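Local atomic coordinates of PTS-dependent dihydroxyacetone kinase, ADP-binding subunit DhaL (Lactococcus lactis subsp. lactis, PDB entry 3CR3), a protein that binds ADP and magnesium, takes up a phosphoryl group from DhaM to form ATP, and passes it to dihydroxyacetone held by DhaK. Residues P81-T93 with L103-G115. Sequence-based numbering, arbitrary orientation.
Sequences PLYGSAFLAMSKT and LIYAGLEAIQKRG. With ADP (adenosine-5'-diphosphate), chain G.
Arg-114 swings CG away from its backbone N (chi1 -174°) and bends at chi2 and chi3, which brings its guanidinium alongside Ser-85, whose OG stands next to its own backbone N. Arg-114 NE donates to Ser-85 OG over 3.2 Å; the bond is nearly straight (167°), and the acceptor lies close to the guanidinium plane. Ser-85 OG in turn donates to Pro-81 O one turn earlier, 2.8 Å away, and a water bridges this hydroxyl to Arg-114 NH2. Three polar contacts thus fix the hydroxyl, while Arg-114 NH1 carries a salt bridge to an acidic side chain on the chain of another protein.

The segments 81-93 and 103-115 belong to consecutive helices, 79-94 and 100-115, joined by a short connection in the all-helical DhaL domain, with their nucleotide ends at Leu-82 and Gly-115. They run roughly antiparallel at 139°, and their axes approach to 7.4 Å. Small residues permit this closeness: the CA atoms of Ala-86 and Gly-107 are 3.9 Å apart, and Ala-110 CB reaches Ala-89 CB at 3.7 Å. On one flank Ile-111 CG1 rests against Ala-86 CB, while its CG2 meets Leu-82 CD2, the two side chains crossing at about a right angle. Trp-128 of helix 125-136 covers both Ile-111 and Met-90, a selenomethionine whose CG packs on the Leu-103 carbonyl. At the far end Thr-93 CG2 touches Leu-103 CD2.

At the nucleotide end, Leu-82 CD1 lies 3.2 Å from adenine C4, and N6 of ADP donates to Gly-115 O over 3.1 Å, nearly straight. The helix pair therefore supplies both an apolar wall and a backbone acceptor for the base, consistent with the amino group of adenine being recognised at this point, whereas the charged Arg-114 is turned to that partner protein.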
ATOM      1  N   PRO A  81      -8.920  10.939 -17.560  1.00 15.37           N
ATOM      2  CA  PRO A  81      -9.558   9.785 -18.195  1.00 15.58           C
ATOM      3  C   PRO A  81     -11.061   9.972 -18.444  1.00 15.00           C
ATOM      4  O   PRO A  81     -11.582   9.451 -19.435  1.00 14.94           O
ATOM      5  CB  PRO A  81      -9.339   8.640 -17.199  1.00 15.08           C
ATOM      6  CG  PRO A  81      -8.321   9.095 -16.248  1.00 15.81           C
ATOM      7  CD  PRO A  81      -8.110  10.562 -16.382  1.00 15.82           C
ATOM      8  N   LEU A  82     -11.745  10.707 -17.575  1.00 14.63           N
ATOM      9  CA  LEU A  82     -13.205  10.860 -17.707  1.00 14.85           C
ATOM     10  C   LEU A  82     -13.644  11.798 -18.836  1.00 14.12           C
ATOM     11  O   LEU A  82     -14.387  11.396 -19.734  1.00 14.07           O
ATOM     12  CB  LEU A  82     -13.840  11.291 -16.372  1.00 14.63           C
ATOM     13  CG  LEU A  82     -13.734  10.270 -15.235  1.00 15.20           C
ATOM     14  CD1 LEU A  82     -14.018  10.980 -13.915  1.00 12.84           C
ATOM     15  CD2 LEU A  82     -14.659   9.102 -15.437  1.00 14.85           C
ATOM     16  N   TYR A  83     -13.212  13.053 -18.772  1.00 14.41           N
ATOM     17  CA  TYR A  83     -13.476  14.001 -19.858  1.00 14.29           C
ATOM     18  C   TYR A  83     -12.838  13.546 -21.172  1.00 14.68           C
ATOM     19  O   TYR A  83     -13.438  13.710 -22.244  1.00 14.30           O
ATOM     20  CB  TYR A  83     -12.977  15.408 -19.508  1.00 14.27           C
ATOM     21  CG  TYR A  83     -13.900  16.190 -18.596  1.00 13.67           C
ATOM     22  CD1 TYR A  83     -15.145  16.621 -19.048  1.00 14.76           C
ATOM     23  CD2 TYR A  83     -13.523  16.509 -17.288  1.00 14.71           C
ATOM     24  CE1 TYR A  83     -15.995  17.348 -18.231  1.00 15.38           C
ATOM     25  CE2 TYR A  83     -14.374  17.223 -16.443  1.00 14.50           C
ATOM     26  CZ  TYR A  83     -15.610  17.640 -16.926  1.00 14.26           C
ATOM     27  OH  TYR A  83     -16.475  18.336 -16.129  1.00 13.43           O
ATOM     28  N   GLY A  84     -11.626  12.996 -21.076  1.00 15.00           N
ATOM     29  CA  GLY A  84     -10.878  12.473 -22.234  1.00 15.42           C
ATOM     30  C   GLY A  84     -11.651  11.386 -22.965  1.00 15.96           C
ATOM     31  O   GLY A  84     -11.755  11.410 -24.195  1.00 16.31           O
ATOM     32  N   SER A  85     -12.204  10.438 -22.211  1.00 15.09           N
ATOM     33  CA  SER A  85     -13.010   9.378 -22.806  1.00 15.33           C
ATOM     34  C   SER A  85     -14.363   9.917 -23.299  1.00 14.80           C
ATOM     35  O   SER A  85     -14.873   9.462 -24.321  1.00 14.24           O
ATOM     36  CB  SER A  85     -13.205   8.217 -21.834  1.00 14.86           C
ATOM     37  OG  SER A  85     -11.949   7.643 -21.486  1.00 16.04           O
ATOM     38  N   ALA A  86     -14.926  10.887 -22.583  1.00 14.60           N
ATOM     39  CA  ALA A  86     -16.147  11.547 -23.052  1.00 14.92           C
ATOM     40  C   ALA A  86     -15.874  12.149 -24.432  1.00 14.87           C
ATOM     41  O   ALA A  86     -16.565  11.845 -25.389  1.00 14.30           O
ATOM     42  CB  ALA A  86     -16.625  12.625 -22.060  1.00 14.77           C
ATOM     43  N   PHE A  87     -14.827  12.961 -24.544  1.00 15.12           N
ATOM     44  CA  PHE A  87     -14.528  13.598 -25.814  1.00 16.07           C
ATOM     45  C   PHE A  87     -14.150  12.615 -26.923  1.00 16.30           C
ATOM     46  O   PHE A  87     -14.493  12.824 -28.078  1.00 16.70           O
ATOM     47  CB  PHE A  87     -13.521  14.744 -25.637  1.00 16.43           C
ATOM     48  CG  PHE A  87     -14.173  16.027 -25.183  1.00 16.77           C
ATOM     49  CD1 PHE A  87     -14.794  16.862 -26.101  1.00 16.49           C
ATOM     50  CD2 PHE A  87     -14.217  16.367 -23.828  1.00 16.74           C
ATOM     51  CE1 PHE A  87     -15.436  18.028 -25.699  1.00 16.85           C
ATOM     52  CE2 PHE A  87     -14.856  17.529 -23.410  1.00 16.34           C
ATOM     53  CZ  PHE A  87     -15.466  18.362 -24.343  1.00 16.89           C
ATOM     54  N   LEU A  88     -13.488  11.524 -26.562  1.00 16.94           N
ATOM     55  CA  LEU A  88     -13.095  10.520 -27.539  1.00 17.55           C
ATOM     56  C   LEU A  88     -14.315   9.871 -28.195  1.00 17.41           C
ATOM     57  O   LEU A  88     -14.348   9.680 -29.414  1.00 16.85           O
ATOM     58  CB  LEU A  88     -12.208   9.462 -26.878  1.00 17.24           C
ATOM     59  CG  LEU A  88     -11.351   8.593 -27.793  1.00 19.44           C
ATOM     60  CD1 LEU A  88     -10.437   9.427 -28.721  1.00 20.47           C
ATOM     61  CD2 LEU A  88     -10.527   7.657 -26.937  1.00 21.02           C
ATOM     62  N   ALA A  89     -15.310   9.535 -27.378  1.00 17.37           N
ATOM     63  CA  ALA A  89     -16.548   8.940 -27.874  1.00 18.29           C
ATOM     64  C   ALA A  89     -17.314   9.948 -28.727  1.00 19.35           C
ATOM     65  O   ALA A  89     -17.837   9.602 -29.790  1.00 19.20           O
ATOM     66  CB  ALA A  89     -17.396   8.469 -26.723  1.00 18.08           C
HETATM   67  N   MSE A  90     -17.355  11.201 -28.264  1.00 20.59           N
HETATM   68  CA  MSE A  90     -17.966  12.298 -29.019  1.00 23.01           C
HETATM   69  C   MSE A  90     -17.264  12.520 -30.351  1.00 20.81           C
HETATM   70  O   MSE A  90     -17.905  12.843 -31.350  1.00 20.02           O
HETATM   71  CB  MSE A  90     -17.987  13.591 -28.197  1.00 22.10           C
HETATM   72  CG  MSE A  90     -18.896  13.504 -26.977  1.00 25.94           C
HETATM   73 SE   MSE A  90     -18.880  15.121 -25.891  1.00 32.21          SE
HETATM   74  CE  MSE A  90     -17.307  14.943 -24.870  1.00 30.89           C
ATOM     75  N   SER A  91     -15.947  12.344 -30.356  1.00 20.55           N
ATOM     76  CA  SER A  91     -15.175  12.404 -31.591  1.00 20.11           C
ATOM     77  C   SER A  91     -15.685  11.341 -32.578  1.00 20.03           C
ATOM     78  O   SER A  91     -15.969  11.642 -33.743  1.00 19.24           O
ATOM     79  CB  SER A  91     -13.682  12.210 -31.310  1.00 20.10           C
ATOM     80  OG  SER A  91     -12.927  12.311 -32.501  1.00 20.21           O
ATOM     81  N   LYS A  92     -15.840  10.114 -32.092  1.00 20.06           N
ATOM     82  CA  LYS A  92     -16.258   9.015 -32.958  1.00 21.08           C
ATOM     83  C   LYS A  92     -17.698   9.216 -33.456  1.00 20.64           C
ATOM     84  O   LYS A  92     -17.978   9.045 -34.649  1.00 20.85           O
ATOM     85  CB  LYS A  92     -16.052   7.665 -32.267  1.00 20.72           C
ATOM     86  CG  LYS A  92     -14.592   7.387 -31.905  1.00 22.64           C
ATOM     87  CD  LYS A  92     -14.446   6.154 -31.010  1.00 22.86           C
ATOM     88  CE  LYS A  92     -13.341   6.325 -29.948  1.00 26.13           C
ATOM     89  NZ  LYS A  92     -12.000   5.842 -30.376  1.00 27.18           N
ATOM     90  N   THR A  93     -18.596   9.614 -32.559  1.00 20.44           N
ATOM     91  CA  THR A  93     -19.982   9.929 -32.942  1.00 19.96           C
ATOM     92  C   THR A  93     -20.048  11.055 -33.993  1.00 19.78           C
ATOM     93  O   THR A  93     -20.786  10.941 -34.971  1.00 19.45           O
ATOM     94  CB  THR A  93     -20.860  10.278 -31.703  1.00 19.77           C
ATOM     95  OG1 THR A  93     -20.832   9.193 -30.770  1.00 19.29           O
ATOM     96  CG2 THR A  93     -22.302  10.542 -32.102  1.00 18.88           C
ATOM     97  N   LEU A 103     -24.380  13.333 -29.238  1.00 17.27           N
ATOM     98  CA  LEU A 103     -23.026  13.589 -28.743  1.00 16.62           C
ATOM     99  C   LEU A 103     -22.949  13.394 -27.225  1.00 16.28           C
ATOM    100  O   LEU A 103     -22.114  12.636 -26.715  1.00 15.66           O
ATOM    101  CB  LEU A 103     -22.545  15.003 -29.126  1.00 16.32           C
ATOM    102  CG  LEU A 103     -22.412  15.278 -30.640  1.00 16.54           C
ATOM    103  CD1 LEU A 103     -22.030  16.742 -30.931  1.00 16.41           C
ATOM    104  CD2 LEU A 103     -21.410  14.328 -31.289  1.00 15.26           C
ATOM    105  N   ILE A 104     -23.854  14.057 -26.520  1.00 16.33           N
ATOM    106  CA  ILE A 104     -23.897  13.996 -25.071  1.00 16.96           C
ATOM    107  C   ILE A 104     -24.100  12.541 -24.643  1.00 17.19           C
ATOM    108  O   ILE A 104     -23.486  12.087 -23.683  1.00 17.08           O
ATOM    109  CB  ILE A 104     -24.999  14.940 -24.490  1.00 16.74           C
ATOM    110  CG1 ILE A 104     -24.774  16.396 -24.938  1.00 18.12           C
ATOM    111  CG2 ILE A 104     -25.096  14.828 -22.969  1.00 16.19           C
ATOM    112  CD1 ILE A 104     -23.328  16.927 -24.754  1.00 16.22           C
ATOM    113  N   TYR A 105     -24.935  11.814 -25.389  1.00 17.52           N
ATOM    114  CA  TYR A 105     -25.160  10.405 -25.123  1.00 18.48           C
ATOM    115  C   TYR A 105     -23.852   9.637 -25.242  1.00 17.72           C
ATOM    116  O   TYR A 105     -23.514   8.853 -24.366  1.00 17.02           O
ATOM    117  CB  TYR A 105     -26.200   9.816 -26.086  1.00 19.75           C
ATOM    118  CG  TYR A 105     -26.490   8.349 -25.829  1.00 22.17           C
ATOM    119  CD1 TYR A 105     -27.601   7.967 -25.087  1.00 23.01           C
ATOM    120  CD2 TYR A 105     -25.641   7.347 -26.323  1.00 24.54           C
ATOM    121  CE1 TYR A 105     -27.875   6.623 -24.846  1.00 25.89           C
ATOM    122  CE2 TYR A 105     -25.897   6.000 -26.077  1.00 25.24           C
ATOM    123  CZ  TYR A 105     -27.021   5.645 -25.339  1.00 25.46           C
ATOM    124  OH  TYR A 105     -27.300   4.318 -25.098  1.00 25.69           O
ATOM    125  N   ALA A 106     -23.126   9.859 -26.337  1.00 17.31           N
ATOM    126  CA  ALA A 106     -21.815   9.225 -26.512  1.00 16.98           C
ATOM    127  C   ALA A 106     -20.925   9.527 -25.303  1.00 16.17           C
ATOM    128  O   ALA A 106     -20.362   8.620 -24.719  1.00 15.92           O
ATOM    129  CB  ALA A 106     -21.148   9.686 -27.806  1.00 16.54           C
ATOM    130  N   GLY A 107     -20.829  10.800 -24.926  1.00 16.18           N
ATOM    131  CA  GLY A 107     -19.977  11.223 -23.794  1.00 15.42           C
ATOM    132  C   GLY A 107     -20.361  10.564 -22.474  1.00 15.15           C
ATOM    133  O   GLY A 107     -19.504  10.065 -21.755  1.00 14.16           O
ATOM    134  N   LEU A 108     -21.660  10.545 -22.169  1.00 14.83           N
ATOM    135  CA  LEU A 108     -22.164   9.944 -20.918  1.00 14.83           C
ATOM    136  C   LEU A 108     -21.852   8.458 -20.838  1.00 15.15           C
ATOM    137  O   LEU A 108     -21.351   7.971 -19.828  1.00 14.75           O
ATOM    138  CB  LEU A 108     -23.676  10.178 -20.770  1.00 14.39           C
ATOM    139  CG  LEU A 108     -24.465   9.443 -19.672  1.00 14.62           C
ATOM    140  CD1 LEU A 108     -24.021   9.838 -18.254  1.00 11.93           C
ATOM    141  CD2 LEU A 108     -25.954   9.705 -19.866  1.00 14.34           C
ATOM    142  N   GLU A 109     -22.141   7.751 -21.928  1.00 16.06           N
ATOM    143  CA  GLU A 109     -21.902   6.318 -22.040  1.00 16.79           C
ATOM    144  C   GLU A 109     -20.423   6.018 -21.772  1.00 15.95           C
ATOM    145  O   GLU A 109     -20.088   5.079 -21.046  1.00 15.57           O
ATOM    146  CB  GLU A 109     -22.323   5.843 -23.441  1.00 16.65           C
ATOM    147  CG  GLU A 109     -22.202   4.348 -23.676  1.00 18.66           C
ATOM    148  CD  GLU A 109     -22.406   3.957 -25.136  1.00 19.56           C
ATOM    149  OE1 GLU A 109     -21.911   4.680 -26.038  1.00 23.33           O
ATOM    150  OE2 GLU A 109     -23.061   2.921 -25.381  1.00 24.07           O
ATOM    151  N   ALA A 110     -19.548   6.835 -22.357  1.00 15.34           N
ATOM    152  CA  ALA A 110     -18.107   6.690 -22.173  1.00 15.00           C
ATOM    153  C   ALA A 110     -17.633   6.992 -20.743  1.00 15.13           C
ATOM    154  O   ALA A 110     -16.744   6.305 -20.237  1.00 15.87           O
ATOM    155  CB  ALA A 110     -17.355   7.558 -23.181  1.00 14.87           C
ATOM    156  N   ILE A 111     -18.200   8.013 -20.097  1.00 14.60           N
ATOM    157  CA  ILE A 111     -17.831   8.328 -18.701  1.00 14.32           C
ATOM    158  C   ILE A 111     -18.271   7.193 -17.788  1.00 15.06           C
ATOM    159  O   ILE A 111     -17.543   6.793 -16.871  1.00 14.79           O
ATOM    160  CB  ILE A 111     -18.438   9.683 -18.200  1.00 14.19           C
ATOM    161  CG1 ILE A 111     -17.931  10.862 -19.023  1.00 13.02           C
ATOM    162  CG2 ILE A 111     -18.096   9.955 -16.706  1.00 14.19           C
ATOM    163  CD1 ILE A 111     -18.761  12.124 -18.812  1.00 13.37           C
ATOM    164  N   GLN A 112     -19.469   6.678 -18.043  1.00 15.44           N
ATOM    165  CA  GLN A 112     -19.991   5.576 -17.254  1.00 17.06           C
ATOM    166  C   GLN A 112     -19.162   4.306 -17.458  1.00 17.48           C
ATOM    167  O   GLN A 112     -18.849   3.614 -16.494  1.00 17.32           O
ATOM    168  CB  GLN A 112     -21.473   5.366 -17.531  1.00 16.90           C
ATOM    169  CG  GLN A 112     -22.324   6.397 -16.828  1.00 18.01           C
ATOM    170  CD  GLN A 112     -23.794   6.036 -16.826  1.00 20.03           C
ATOM    171  OE1 GLN A 112     -24.482   6.202 -17.829  1.00 20.83           O
ATOM    172  NE2 GLN A 112     -24.280   5.529 -15.697  1.00 20.54           N
ATOM    173  N   LYS A 113     -18.754   4.043 -18.700  1.00 18.25           N
ATOM    174  CA  LYS A 113     -17.862   2.916 -18.988  1.00 19.47           C
ATOM    175  C   LYS A 113     -16.508   3.074 -18.278  1.00 19.12           C
ATOM    176  O   LYS A 113     -15.967   2.106 -17.756  1.00 19.05           O
ATOM    177  CB  LYS A 113     -17.667   2.741 -20.499  1.00 19.18           C
ATOM    178  CG  LYS A 113     -16.908   1.476 -20.896  1.00 21.79           C
ATOM    179  CD  LYS A 113     -16.833   1.316 -22.411  1.00 22.04           C
ATOM    180  CE  LYS A 113     -15.680   0.381 -22.834  1.00 27.82           C
ATOM    181  NZ  LYS A 113     -14.311   1.005 -22.682  1.00 27.61           N
ATOM    182  N   ARG A 114     -15.986   4.298 -18.229  1.00 18.91           N
ATOM    183  CA  ARG A 114     -14.627   4.522 -17.746  1.00 18.70           C
ATOM    184  C   ARG A 114     -14.517   4.502 -16.215  1.00 18.31           C
ATOM    185  O   ARG A 114     -13.605   3.898 -15.666  1.00 18.11           O
ATOM    186  CB  ARG A 114     -14.060   5.826 -18.317  1.00 18.52           C
ATOM    187  CG  ARG A 114     -12.582   6.096 -17.981  1.00 18.01           C
ATOM    188  CD  ARG A 114     -11.678   4.995 -18.534  1.00 18.17           C
ATOM    189  NE  ARG A 114     -11.811   4.873 -19.984  1.00 17.71           N
ATOM    190  CZ  ARG A 114     -11.702   3.734 -20.661  1.00 16.51           C
ATOM    191  NH1 ARG A 114     -11.467   2.600 -20.024  1.00 15.20           N
ATOM    192  NH2 ARG A 114     -11.846   3.733 -21.985  1.00 16.00           N
ATOM    193  N   GLY A 115     -15.456   5.156 -15.549  1.00 18.43           N
ATOM    194  CA  GLY A 115     -15.458   5.251 -14.096  1.00 18.15           C
ATOM    195  C   GLY A 115     -16.472   4.336 -13.427  1.00 18.43           C
ATOM    196  O   GLY A 115     -16.464   4.218 -12.214  1.00 17.66           O
TER
HETATM  197  PB  ADP G1211      -9.085  13.434  -8.590  1.00 15.60           P
HETATM  198  O1B ADP G1211      -8.237  14.455  -7.902  1.00 15.51           O
HETATM  199  O2B ADP G1211      -8.297  12.298  -9.146  1.00 13.87           O
HETATM  200  O3B ADP G1211     -10.295  12.989  -7.768  1.00 14.19           O
HETATM  201  PA  ADP G1211     -10.325  15.674  -9.962  1.00 14.17           P
HETATM  202  O1A ADP G1211     -10.285  16.350  -8.634  1.00 13.91           O
HETATM  203  O2A ADP G1211      -9.703  16.423 -11.117  1.00 16.69           O
HETATM  204  O3A ADP G1211      -9.689  14.182  -9.896  1.00 14.44           O
HETATM  205  O5' ADP G1211     -11.854  15.327 -10.349  1.00 15.92           O
HETATM  206  C5' ADP G1211     -12.784  14.915  -9.342  1.00 15.07           C
HETATM  207  C4' ADP G1211     -14.107  14.652 -10.029  1.00 14.79           C
HETATM  208  O4' ADP G1211     -14.036  13.514 -10.897  1.00 16.42           O
HETATM  209  C3' ADP G1211     -15.229  14.340  -9.055  1.00 14.89           C
HETATM  210  O3' ADP G1211     -15.809  15.565  -8.605  1.00 14.91           O
HETATM  211  C2' ADP G1211     -16.195  13.490  -9.878  1.00 14.36           C
HETATM  212  O2' ADP G1211     -17.208  14.264 -10.523  1.00 10.96           O
HETATM  213  C1' ADP G1211     -15.324  12.913 -10.986  1.00 17.13           C
HETATM  214  N9  ADP G1211     -15.153  11.463 -10.779  1.00 18.66           N
HETATM  215  C8  ADP G1211     -14.251  10.912  -9.938  1.00 18.23           C
HETATM  216  N7  ADP G1211     -14.338   9.574  -9.973  1.00 17.35           N
HETATM  217  C5  ADP G1211     -15.319   9.262 -10.842  1.00 17.86           C
HETATM  218  C6  ADP G1211     -15.929   8.016 -11.338  1.00 16.54           C
HETATM  219  N6  ADP G1211     -15.458   6.834 -10.894  1.00 17.11           N
HETATM  220  N1  ADP G1211     -16.928   8.112 -12.244  1.00 17.92           N
HETATM  221  C2  ADP G1211     -17.378   9.297 -12.702  1.00 17.00           C
HETATM  222  N3  ADP G1211     -16.874  10.460 -12.288  1.00 16.87           N
HETATM  223  C4  ADP G1211     -15.865  10.505 -11.372  1.00 17.73           C
HETATM  224  O   HOH W   1     -11.884   5.919 -23.930  1.00 29.43           O